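Local coordinates for protein putative N-acetylneuraminate lyase ([Ruminococcus] gnavus ATCC 29149, PDB 6RB7) that belongs to the dihydrodipicolinate synthetase family of (beta/alpha)8-barrel proteins and assembles from four chains, at residues K70-V75 against G105-I110; K39-A44 against G242-M247; L131-I136 against P163-V168; Q61-Y66 against L301-V306; L124-E129 against S159-N164. All coordinates share one frame; numbering follows the deposited sequence. Where two conformers were deposited one is given.

Contact 1: K70-V75 against G105-I110; sequences KGVKGV and GKLTVI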
# COMPACT_ATOMS: atom_id res chain seq x y z
N LYS A 70 19.14 31.22 17.57
CA LYS A 70 17.67 31.09 17.57
C LYS A 70 17.16 30.45 18.85
O LYS A 70 15.94 30.53 19.06
CB LYS A 70 17.20 30.33 16.34
CG LYS A 70 17.44 31.03 15.02
CD LYS A 70 16.64 32.30 14.87
CE LYS A 70 16.84 32.88 13.47
NZ LYS A 70 16.26 34.23 13.27
N GLY A 71 18.01 29.89 19.68
CA GLY A 71 17.59 29.39 21.00
C GLY A 71 16.79 28.10 20.89
O GLY A 71 15.98 27.82 21.81
N VAL A 72 17.05 27.28 19.87
CA VAL A 72 16.43 25.94 19.84
C VAL A 72 17.10 25.03 20.87
O VAL A 72 18.18 25.38 21.40
CB VAL A 72 16.47 25.34 18.41
CG1 VAL A 72 15.66 26.21 17.44
CG2 VAL A 72 17.88 25.15 17.91
N LYS A 73 16.45 23.90 21.17
CA LYS A 73 16.94 23.00 22.23
C LYS A 73 18.19 22.29 21.75
O LYS A 73 19.10 22.02 22.58
CB LYS A 73 15.86 22.02 22.62
CG LYS A 73 16.17 21.14 23.81
CD LYS A 73 16.36 21.97 25.09
CE LYS A 73 15.92 21.26 26.34
NZ LYS A 73 16.53 21.88 27.54
N GLY A 74 18.21 21.91 20.49
CA GLY A 74 19.27 21.07 19.97
C GLY A 74 19.22 20.99 18.48
O GLY A 74 18.38 21.67 17.86
N VAL A 75 20.08 20.16 17.92
CA VAL A 75 20.09 19.89 16.47
C VAL A 75 20.18 18.38 16.24
O VAL A 75 20.84 17.63 17.04
CB VAL A 75 21.18 20.62 15.70
CG1 VAL A 75 20.88 22.10 15.60
CG2 VAL A 75 22.57 20.39 16.28
N GLY A 105 28.56 23.70 23.70
CA GLY A 105 27.68 23.07 24.69
C GLY A 105 26.28 23.69 24.75
O GLY A 105 25.54 23.38 25.69
N LYS A 106 25.90 24.55 23.81
CA LYS A 106 24.64 25.29 23.89
C LYS A 106 23.49 24.49 23.28
O LYS A 106 22.36 24.96 23.34
CB LYS A 106 24.84 26.64 23.22
CG LYS A 106 25.74 27.56 24.05
CD LYS A 106 25.99 28.90 23.42
CE LYS A 106 27.19 29.62 24.00
NZ LYS A 106 27.06 29.87 25.45
N LEU A 107 23.79 23.38 22.62
CA LEU A 107 22.78 22.58 21.89
C LEU A 107 22.84 21.15 22.37
O LEU A 107 23.95 20.59 22.43
CB LEU A 107 23.04 22.61 20.38
CG LEU A 107 22.86 23.96 19.70
CD1 LEU A 107 23.49 23.95 18.35
CD2 LEU A 107 21.37 24.31 19.60
N THR A 108 21.69 20.53 22.54
CA THR A 108 21.63 19.06 22.61
C THR A 108 21.96 18.57 21.20
O THR A 108 21.35 19.08 20.24
CB THR A 108 20.27 18.58 23.08
OG1 THR A 108 20.05 19.09 24.40
CG2 THR A 108 20.15 17.07 23.09
N VAL A 109 22.86 17.63 21.04
CA VAL A 109 23.26 17.16 19.71
C VAL A 109 22.88 15.69 19.58
O VAL A 109 23.39 14.85 20.36
CB VAL A 109 24.75 17.40 19.39
CG1 VAL A 109 25.10 16.82 18.03
CG2 VAL A 109 25.07 18.88 19.45
N ILE A 110 22.00 15.40 18.61
CA ILE A 110 21.65 14.02 18.26
C ILE A 110 22.25 13.77 16.88
O ILE A 110 21.91 14.50 15.93
CB ILE A 110 20.12 13.83 18.24
CG1 ILE A 110 19.45 14.20 19.56
CG2 ILE A 110 19.80 12.40 17.80
CD1 ILE A 110 17.94 14.20 19.50
O HOH W 1 20.35 26.89 21.71
O HOH W 2 19.97 23.49 24.79
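Leu107 and Val72 bring their branched ends together just ahead of two neighbouring strands of the (beta/alpha)8 barrel, 74-77 and 108-112, which run parallel and are joined through helix 89-103 in a beta-alpha-beta unit. The first torsion of Leu107 (chi1 -67°) sets CG beside the backbone N, and its two methyls meet different neighbours. CD2 of Leu107 meets Val72 CG2 at 4.0 Å, the two side chains crossing at a slant, while Leu107 CD1 reaches Val75 CG1 at 4.2 Å. The same CD2 also lies against the backbone of Gly74. Further along, Val75 and Val109 stand side by side on the same face of the sheet, their CG2 methyls 4.3 Å apart, with Val75 also against Phe67 of helix 57-70. Thr108 points to the other face, level with Gly74, and its OG1 bonds to the backbone oxygen of Lys37.

Backbone bonds fix this parallel register. Thr108 N gives a nearly straight bond (174°) to Lys73 O at 3.0 Å, and Ile110 N meets Val75 O at 3.0 Å. Before the strands begin, Gly71 closes helix 57-70 with a Schellman motif, and two waters bridge the segments. Both donate to Lys106 O; one also donates to Lys73 O, the other to Val72 O, at 2.7 Å.

Contact 2: K39-A44 against G242-M247; sequences KGVIPA and GTYGAM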
# COMPACT_ATOMS: atom_id res chain seq x y z
N LYS A 39 13.73 17.62 25.43
CA LYS A 39 12.35 18.11 25.37
C LYS A 39 12.38 19.53 24.82
O LYS A 39 12.63 20.48 25.59
CB LYS A 39 11.72 18.11 26.76
CG LYS A 39 11.56 16.73 27.33
CD LYS A 39 10.87 16.71 28.65
CE LYS A 39 10.82 15.33 29.26
NZ LYS A 39 10.04 15.42 30.52
N GLY A 40 11.83 19.67 23.66
CA GLY A 40 11.74 20.98 23.02
C GLY A 40 11.91 20.81 21.53
O GLY A 40 11.62 19.72 21.00
N VAL A 41 12.32 21.88 20.90
CA VAL A 41 12.38 21.97 19.42
C VAL A 41 13.83 21.66 19.00
O VAL A 41 14.76 22.37 19.39
CB VAL A 41 11.95 23.37 19.00
CG1 VAL A 41 12.25 23.63 17.53
CG2 VAL A 41 10.49 23.62 19.36
N ILE A 42 13.99 20.57 18.25
CA ILE A 42 15.30 20.10 17.74
C ILE A 42 15.23 20.05 16.23
O ILE A 42 14.81 19.06 15.61
CB ILE A 42 15.70 18.75 18.37
CG1 ILE A 42 15.82 18.88 19.89
CG2 ILE A 42 16.97 18.21 17.73
CD1 ILE A 42 16.20 17.60 20.60
N PRO A 43 15.56 21.15 15.53
CA PRO A 43 15.59 21.11 14.08
C PRO A 43 16.54 20.07 13.50
O PRO A 43 17.63 19.86 14.03
CB PRO A 43 16.12 22.50 13.70
CG PRO A 43 15.76 23.38 14.89
CD PRO A 43 15.97 22.46 16.08
N ALA A 44 16.15 19.45 12.40
CA ALA A 44 17.09 18.73 11.53
C ALA A 44 18.07 19.73 10.94
O ALA A 44 17.69 20.78 10.43
CB ALA A 44 16.38 17.98 10.45
N GLY A 242 12.29 18.61 9.73
CA GLY A 242 13.03 19.10 8.56
C GLY A 242 12.71 20.53 8.19
O GLY A 242 13.53 21.13 7.50
N THR A 243 11.55 21.08 8.58
CA THR A 243 11.19 22.45 8.14
C THR A 243 11.52 23.45 9.25
O THR A 243 11.42 24.65 9.00
CB THR A 243 9.73 22.60 7.75
OG1 THR A 243 8.89 22.45 8.89
CG2 THR A 243 9.33 21.64 6.67
N TYR A 244 11.94 22.99 10.43
CA TYR A 244 12.09 23.92 11.57
C TYR A 244 13.15 24.96 11.24
O TYR A 244 13.02 26.14 11.68
CB TYR A 244 12.50 23.21 12.86
CG TYR A 244 11.57 22.18 13.43
CD1 TYR A 244 10.31 21.90 12.91
CD2 TYR A 244 11.99 21.51 14.56
CE1 TYR A 244 9.53 20.90 13.48
CE2 TYR A 244 11.20 20.55 15.15
CZ TYR A 244 9.98 20.22 14.59
OH TYR A 244 9.22 19.19 15.12
N GLY A 245 14.21 24.58 10.55
CA GLY A 245 15.32 25.52 10.27
C GLY A 245 14.91 26.68 9.40
O GLY A 245 15.59 27.70 9.45
N ALA A 246 13.83 26.57 8.65
CA ALA A 246 13.30 27.70 7.84
C ALA A 246 12.68 28.77 8.74
O ALA A 246 12.50 29.90 8.29
CB ALA A 246 12.27 27.20 6.87
N MET A 247 12.20 28.40 9.92
CA MET A 247 11.30 29.28 10.73
C MET A 247 11.32 28.85 12.19
O MET A 247 10.29 28.57 12.79
CB MET A 247 9.89 29.27 10.15
CG MET A 247 9.31 27.91 10.00
SD MET A 247 8.02 27.96 8.73
CE MET A 247 7.51 26.25 8.54
O HOH W 3 15.09 21.87 10.31
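Val41 and Pro43 form a buried apolar seat for Tyr244 where the first strand of the (beta/alpha)8 barrel, 41-43, meets the loop that leaves the last, 238-241. These two strands are neighbours, so the contact lies where the barrel closes, and the loop carries a short 3-10 turn, 244-246, just ahead of helix 248-259.

Tyr244 does most of the touching. Its first torsion (chi1 -62°) swings the ring back beside its own backbone N, and a second torsion near zero (chi2 -5°) makes the ring plane nearly contain the bond between CA and CB. CD2 is thereby directed at the strand, 3.7 Å from Val41 CG1 and equally 3.7 Å from Pro43 CA, both lying obliquely to the ring. At the root of the tyrosine, CB rests on the pyrrolidine of Pro43, 3.8 Å from Pro43 CB, with the two side chains crossing at about a right angle. The Tyr244 ring also meets that of Tyr251, their planes inclined at about 40°.

Next to the proline, Ala44 CB packs on Gly242 CA at 4.0 Å; Gly242 lies close to a bound Tris molecule. No direct hydrogen bond joins the segments. A single water bridges them instead, donating to Ala44 O at 2.8 Å and accepting from Gly245 N at 2.9 Å.

Contact 3: L131-I136 against P163-V168; sequences LGVDAI and PNTDFV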
# COMPACT_ATOMS: atom_id res chain seq x y z
N LEU A 131 33.20 12.46 19.96
CA LEU A 131 32.97 13.92 20.03
C LEU A 131 32.03 14.30 21.17
O LEU A 131 31.76 15.50 21.30
CB LEU A 131 32.39 14.38 18.68
CG LEU A 131 33.38 14.34 17.52
CD1 LEU A 131 32.69 14.80 16.26
CD2 LEU A 131 34.58 15.25 17.79
N GLY A 132 31.46 13.34 21.89
CA GLY A 132 30.62 13.63 23.06
C GLY A 132 29.24 14.15 22.67
O GLY A 132 28.66 14.99 23.39
N VAL A 133 28.66 13.57 21.62
CA VAL A 133 27.25 13.92 21.30
C VAL A 133 26.36 13.44 22.45
O VAL A 133 26.72 12.51 23.21
CB VAL A 133 26.80 13.30 19.96
CG1 VAL A 133 27.65 13.79 18.82
CG2 VAL A 133 26.76 11.79 20.03
N ASP A 134 25.16 14.00 22.57
CA ASP A 134 24.19 13.59 23.58
C ASP A 134 23.60 12.24 23.21
O ASP A 134 23.44 11.36 24.11
CB ASP A 134 23.12 14.65 23.76
CG ASP A 134 23.74 15.93 24.31
OD1 ASP A 134 23.96 15.97 25.54
OD2 ASP A 134 24.09 16.80 23.49
N ALA A 135 23.26 12.05 21.94
CA ALA A 135 22.63 10.81 21.48
C ALA A 135 23.07 10.52 20.06
O ALA A 135 23.41 11.47 19.31
CB ALA A 135 21.11 10.92 21.57
N ILE A 136 22.96 9.27 19.69
CA ILE A 136 22.99 8.84 18.28
C ILE A 136 21.60 8.33 17.92
O ILE A 136 20.83 7.96 18.82
CB ILE A 136 24.08 7.78 18.01
CG1 ILE A 136 23.92 6.56 18.93
CG2 ILE A 136 25.46 8.43 18.13
CD1 ILE A 136 24.70 5.35 18.39
N PRO A 163 28.84 2.70 23.12
CA PRO A 163 28.17 2.02 24.23
C PRO A 163 27.84 2.91 25.43
O PRO A 163 27.15 2.42 26.33
CB PRO A 163 29.18 0.93 24.59
CG PRO A 163 30.50 1.53 24.23
CD PRO A 163 30.24 2.27 22.94
N ASN A 164 28.35 4.13 25.45
CA ASN A 164 28.10 5.09 26.55
C ASN A 164 27.13 6.18 26.08
O ASN A 164 27.03 7.19 26.78
CB ASN A 164 29.43 5.72 26.98
CG ASN A 164 30.38 4.64 27.43
OD1 ASN A 164 30.07 3.95 28.41
ND2 ASN A 164 31.46 4.43 26.70
N THR A 165 26.47 5.99 24.93
CA THR A 165 25.70 7.07 24.28
C THR A 165 24.22 6.70 24.20
O THR A 165 23.89 5.61 23.75
CB THR A 165 26.29 7.44 22.92
OG1 THR A 165 27.66 7.83 23.08
CG2 THR A 165 25.59 8.62 22.30
N ASP A 166 23.36 7.65 24.56
CA ASP A 166 21.90 7.52 24.35
C ASP A 166 21.59 7.18 22.88
O ASP A 166 22.27 7.67 21.97
CB ASP A 166 21.17 8.80 24.72
CG ASP A 166 21.18 9.16 26.20
OD1 ASP A 166 21.50 8.30 27.04
OD2 ASP A 166 20.84 10.30 26.49
N PHE A 167 20.55 6.38 22.66
CA PHE A 167 20.22 5.86 21.32
C PHE A 167 18.74 6.16 21.04
O PHE A 167 17.84 5.76 21.82
CB PHE A 167 20.48 4.37 21.21
CG PHE A 167 20.35 3.80 19.83
CD1 PHE A 167 19.11 3.47 19.29
CD2 PHE A 167 21.48 3.55 19.07
CE1 PHE A 167 19.02 2.92 18.02
CE2 PHE A 167 21.38 3.02 17.79
CZ PHE A 167 20.15 2.70 17.28
N VAL A 168 18.48 6.77 19.90
CA VAL A 168 17.12 7.08 19.37
C VAL A 168 16.83 6.26 18.13
O VAL A 168 17.56 6.37 17.13
CB VAL A 168 16.96 8.57 19.08
CG1 VAL A 168 15.58 8.89 18.55
CG2 VAL A 168 17.26 9.43 20.31
O HOH W 4 28.41 10.43 23.54
O HOH W 5 24.58 9.94 26.07
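Ile136 holds CG1 between its backbone N and carbonyl carbon (chi1 56°), and Phe167 holds CG anti to its N (chi1 -172°); together these torsions lead Ile136 CD1 to within 3.8 Å of Phe167 CD2, the side chains crossing at a slant on one face of the sheet. Ile136 CG2 goes the other way, to 4.2 Å from Thr165 CG2. That threonine methyl also touches Ala135 CA and Val133 CG2. On the opposite face Ala135 CB sits 3.8 Å from Asp166 CB. Asp166 OD2 is hydrogen-bonded to Tyr38 OH, while Asp134 makes a salt bridge to Lys37 and accepts a hydrogen bond from Val109 N.

Both backbone polar atoms of Ile136 are used. Its N gives to Asp166 O at 2.9 Å, and its O receives Val168 N at 2.8 Å. Where the chains diverge, one water donates to Val133 O and to Thr165 OG1, whose stronger partner is Glu129, and a second links Asp134 O with Asp166 N. This is the parallel pairing of strands 135-138 and 166-171, connected through helix 148-160 in a beta-alpha-beta crossover of the (beta/alpha)8 barrel.

Contact 4: Q61-Y66 against L301-V306; sequences QGLTKY and LELGAV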
# COMPACT_ATOMS: atom_id res chain seq x y z
N GLN A 61 29.57 25.55 10.29
CA GLN A 61 29.72 26.36 11.50
C GLN A 61 28.70 27.50 11.49
O GLN A 61 28.11 27.77 12.53
CB GLN A 61 31.17 26.85 11.62
CG GLN A 61 32.15 25.75 11.86
CD GLN A 61 33.56 26.28 12.02
OE1 GLN A 61 33.75 27.48 12.29
NE2 GLN A 61 34.52 25.41 11.77
N GLY A 62 28.46 28.10 10.32
CA GLY A 62 27.48 29.18 10.16
C GLY A 62 26.09 28.73 10.58
O GLY A 62 25.38 29.42 11.33
N LEU A 63 25.68 27.57 10.06
CA LEU A 63 24.32 27.08 10.38
C LEU A 63 24.22 26.68 11.86
O LEU A 63 23.17 26.91 12.47
CB LEU A 63 23.95 25.93 9.44
CG LEU A 63 22.51 25.44 9.59
CD1 LEU A 63 21.50 26.51 9.24
CD2 LEU A 63 22.29 24.21 8.75
N THR A 64 25.29 26.18 12.45
CA THR A 64 25.27 25.80 13.88
C THR A 64 25.09 27.07 14.72
O THR A 64 24.27 27.10 15.64
CB THR A 64 26.53 25.04 14.29
OG1 THR A 64 26.77 23.95 13.40
CG2 THR A 64 26.46 24.59 15.72
N LYS A 65 25.84 28.13 14.40
CA LYS A 65 25.76 29.39 15.18
C LYS A 65 24.36 29.98 15.01
O LYS A 65 23.83 30.59 15.98
CB LYS A 65 26.84 30.34 14.71
CG LYS A 65 28.23 29.87 15.08
CD LYS A 65 29.36 30.79 14.69
CE LYS A 65 29.48 30.95 13.19
NZ LYS A 65 30.58 31.87 12.80
N TYR A 66 23.75 29.82 13.84
CA TYR A 66 22.36 30.25 13.59
C TYR A 66 21.42 29.55 14.56
O TYR A 66 20.61 30.21 15.20
CB TYR A 66 21.98 29.95 12.15
CG TYR A 66 20.52 29.98 11.78
CD1 TYR A 66 19.85 31.15 11.51
CD2 TYR A 66 19.82 28.78 11.65
CE1 TYR A 66 18.51 31.16 11.12
CE2 TYR A 66 18.49 28.78 11.27
CZ TYR A 66 17.83 29.97 10.98
OH TYR A 66 16.51 29.94 10.61
N LEU A 301 22.44 33.39 4.88
CA LEU A 301 23.24 32.16 5.03
C LEU A 301 23.45 31.55 3.65
O LEU A 301 22.51 31.51 2.85
CB LEU A 301 22.49 31.18 5.93
CG LEU A 301 22.47 31.50 7.42
CD1 LEU A 301 21.50 30.56 8.14
CD2 LEU A 301 23.87 31.35 8.03
N GLU A 302 24.65 31.02 3.41
CA GLU A 302 25.04 30.35 2.15
C GLU A 302 25.23 28.87 2.45
O GLU A 302 26.28 28.52 3.04
CB GLU A 302 26.33 30.97 1.60
CG GLU A 302 26.14 32.39 1.14
CD GLU A 302 25.57 32.54 -0.26
OE1 GLU A 302 25.53 33.70 -0.75
OE2 GLU A 302 25.15 31.55 -0.86
N LEU A 303 24.24 28.04 2.13
CA LEU A 303 24.25 26.60 2.48
C LEU A 303 24.54 25.75 1.25
O LEU A 303 24.57 24.52 1.36
CB LEU A 303 22.91 26.14 3.07
CG LEU A 303 22.61 26.53 4.51
CD1 LEU A 303 22.16 27.98 4.56
CD2 LEU A 303 21.53 25.61 5.08
N GLY A 304 24.67 26.37 0.08
CA GLY A 304 24.87 25.60 -1.15
C GLY A 304 23.57 25.01 -1.67
O GLY A 304 22.49 25.42 -1.27
N ALA A 305 23.74 24.12 -2.61
CA ALA A 305 22.65 23.50 -3.38
C ALA A 305 22.19 22.27 -2.61
O ALA A 305 22.58 22.06 -1.45
CB ALA A 305 23.19 23.10 -4.73
N VAL A 306 21.36 21.46 -3.23
CA VAL A 306 21.08 20.10 -2.72
C VAL A 306 21.86 19.11 -3.58
O VAL A 306 22.17 19.39 -4.76
CB VAL A 306 19.57 19.76 -2.72
CG1 VAL A 306 18.85 20.54 -1.64
CG2 VAL A 306 18.93 19.92 -4.07
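Helix 57-70 meets the irregular segment 301-306, which links helices 287-299 and 317-335, through Leu301 set over the ring of Tyr66. The touch is a CH-pi contact: Leu301 CD1 lies 4.0 Å from the ring centroid of Tyr66, 23° off the normal, over the face but displaced toward the rim on the CG and CD1 side. The two side chains cross at about a right angle. With CG anti to the backbone N of Tyr66 (chi1 165°) the ring is carried toward Leu301, and the second torsion (chi2 82°) turns its face to the methyl. At the ring edge, in plane, is Leu63 O of the same helix, and the hydroxyl bonds to Gly245 O in the loop after strand 238-241.

Leu301 divides its methyls between neighbours one helical turn apart. While Leu301 CD1 serves the ring and also comes to 4.2 Å from Leu63 CD1, Leu301 CD2 turns to the backbone, 4.1 Å from Gly62 O. In the (beta/alpha)8 barrel, helix 57-70 follows the first strand, and it is packed here against chain that comes after the last strand, so residues from the two ends of the sequence meet. Backbone bonds also join Leu301 to Leu295 and Leu303 to Tyr49.

No hydrogen bond crosses between the two segments. Leu303 CD2 approaches Leu63 CD2 at 4.0 Å, but Leu303 was modelled in two conformers, so that touch is less certain than those of Leu301.

Contact 5: L124-E129 against S159-N164; sequences LARHAE and SAAAPN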
# COMPACT_ATOMS: atom_id res chain seq x y z
N LEU A 124 30.48 5.61 12.19
CA LEU A 124 29.95 6.93 12.55
C LEU A 124 29.53 6.96 14.01
O LEU A 124 29.67 8.01 14.62
CB LEU A 124 28.79 7.28 11.61
CG LEU A 124 29.22 7.64 10.19
CD1 LEU A 124 28.01 7.88 9.32
CD2 LEU A 124 30.15 8.87 10.16
N ALA A 125 28.99 5.87 14.56
CA ALA A 125 28.61 5.81 15.99
C ALA A 125 29.85 6.07 16.86
O ALA A 125 29.78 6.86 17.80
CB ALA A 125 27.95 4.50 16.31
N ARG A 126 30.93 5.36 16.58
CA ARG A 126 32.18 5.48 17.38
C ARG A 126 32.69 6.90 17.27
O ARG A 126 33.08 7.48 18.31
CB ARG A 126 33.20 4.47 16.86
CG ARG A 126 34.51 4.43 17.63
CD ARG A 126 35.37 3.33 16.97
NE ARG A 126 34.73 2.01 17.17
CZ ARG A 126 34.09 1.25 16.26
NH1 ARG A 126 33.99 1.61 14.99
NH2 ARG A 126 33.53 0.10 16.64
N HIS A 127 32.68 7.47 16.06
CA HIS A 127 33.15 8.85 15.83
C HIS A 127 32.30 9.83 16.65
O HIS A 127 32.85 10.76 17.28
CB HIS A 127 33.18 9.14 14.34
CG HIS A 127 33.48 10.55 14.01
ND1 HIS A 127 32.48 11.49 13.83
CD2 HIS A 127 34.66 11.17 13.78
CE1 HIS A 127 33.05 12.63 13.49
NE2 HIS A 127 34.39 12.47 13.44
N ALA A 128 30.97 9.65 16.64
CA ALA A 128 30.05 10.54 17.36
C ALA A 128 30.28 10.46 18.87
O ALA A 128 30.30 11.51 19.54
CB ALA A 128 28.60 10.23 16.96
N GLU A 129 30.45 9.26 19.42
CA GLU A 129 30.72 9.11 20.86
C GLU A 129 32.07 9.79 21.17
O GLU A 129 32.20 10.46 22.22
CB GLU A 129 30.69 7.66 21.28
CG GLU A 129 31.01 7.53 22.75
CD GLU A 129 30.66 6.20 23.37
OE1 GLU A 129 29.49 5.89 23.55
OE2 GLU A 129 31.60 5.48 23.70
N SER A 159 24.56 0.67 18.39
CA SER A 159 24.58 1.11 19.80
C SER A 159 25.86 0.58 20.47
O SER A 159 26.47 1.34 21.26
CB SER A 159 23.34 0.64 20.49
OG SER A 159 23.39 0.98 21.89
N ALA A 160 26.27 -0.65 20.19
CA ALA A 160 27.46 -1.25 20.86
C ALA A 160 28.73 -0.50 20.44
O ALA A 160 29.73 -0.60 21.18
CB ALA A 160 27.55 -2.71 20.50
N ALA A 161 28.75 0.18 19.30
CA ALA A 161 29.91 0.97 18.83
C ALA A 161 29.99 2.30 19.58
O ALA A 161 31.03 2.96 19.49
CB ALA A 161 29.87 1.17 17.34
N ALA A 162 28.89 2.73 20.21
CA ALA A 162 28.80 3.96 21.03
C ALA A 162 28.17 3.57 22.35
O ALA A 162 27.06 4.00 22.70
CB ALA A 162 28.01 5.03 20.33
N PRO A 163 28.84 2.70 23.12
CA PRO A 163 28.17 2.02 24.23
C PRO A 163 27.84 2.91 25.43
O PRO A 163 27.15 2.42 26.33
CB PRO A 163 29.18 0.93 24.59
CG PRO A 163 30.50 1.53 24.23
CD PRO A 163 30.24 2.27 22.94
N ASN A 164 28.35 4.13 25.45
CA ASN A 164 28.10 5.09 26.55
C ASN A 164 27.13 6.18 26.08
O ASN A 164 27.03 7.19 26.78
CB ASN A 164 29.43 5.72 26.98
CG ASN A 164 30.38 4.64 27.43
OD1 ASN A 164 30.07 3.95 28.41
ND2 ASN A 164 31.46 4.43 26.70
O HOH W 6 33.42 1.63 19.90
O HOH W 7 32.89 4.14 21.03
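Glu129 grips Asn164 with both carboxylate oxygens, tying helix 118-130 to the turn that follows helix 148-160 on the outside of the (beta/alpha)8 barrel. OE1 of Glu129 takes the backbone N of Asn164 at 2.8 Å, on its syn side and somewhat out of the carboxylate plane. Glu129 OE2 takes Asn164 ND2 at 3.2 Å, and here the amide nitrogen comes from above the carboxylate, 44° out of its plane. The two flat groups are turned 36° against each other. OE1 is held a second time by Thr165 OG1, just before strand 166-171, so the carboxylate collects three donors from two successive residues, which would probably favour its ionised form. The side chain reaches them because CG is anti to its backbone N (chi1 178°) and the chain beyond stays extended. At its tip, Glu129 OE2 also lies 3.6 Å from Pro163 CD.

Two waters meet at Ala161 O. One donates to that oxygen and, from farther off, to Glu129 OE2; the other donates to it and makes a weak bond with Arg126 NE.

Small side chains let the backbones come close. Ala125 CB touches two alanine methyls, 4.0 Å from Ala161 CB and 4.1 Å from Ala162 CB, and Ile136 of the adjoining strand packs against both Ala125 and Ala162. Toward the surface, bent at its third torsion, Arg126 lays one face of its guanidinium over Ala161, with Arg126 NH2 3.9 Å from Ala161 CB.

Contacts 1 and 3 repeat one theme, parallel strand pairing in the same sheet, and they adjoin: strands 108-112 and 135-138 are neighbours, with Asp134 bonding to Val109. Contact 2 lies nearest the chain's centre, its strand 41-43 bonded to contact 1 by Lys73 N and Val41 O; it relies on an aromatic ring and one water. Contact 4 has no hydrogen bond of its own and is linked to contact 2 by the hydroxyl of Tyr66. Contact 5, the most exposed and farthest from the centre, relies most on side-chain polarity and water; it shares Pro163 and Asn164 with contact 3, about 7 Å away between centres, and joins helix 118-130 to the connection of the same beta-alpha-beta unit.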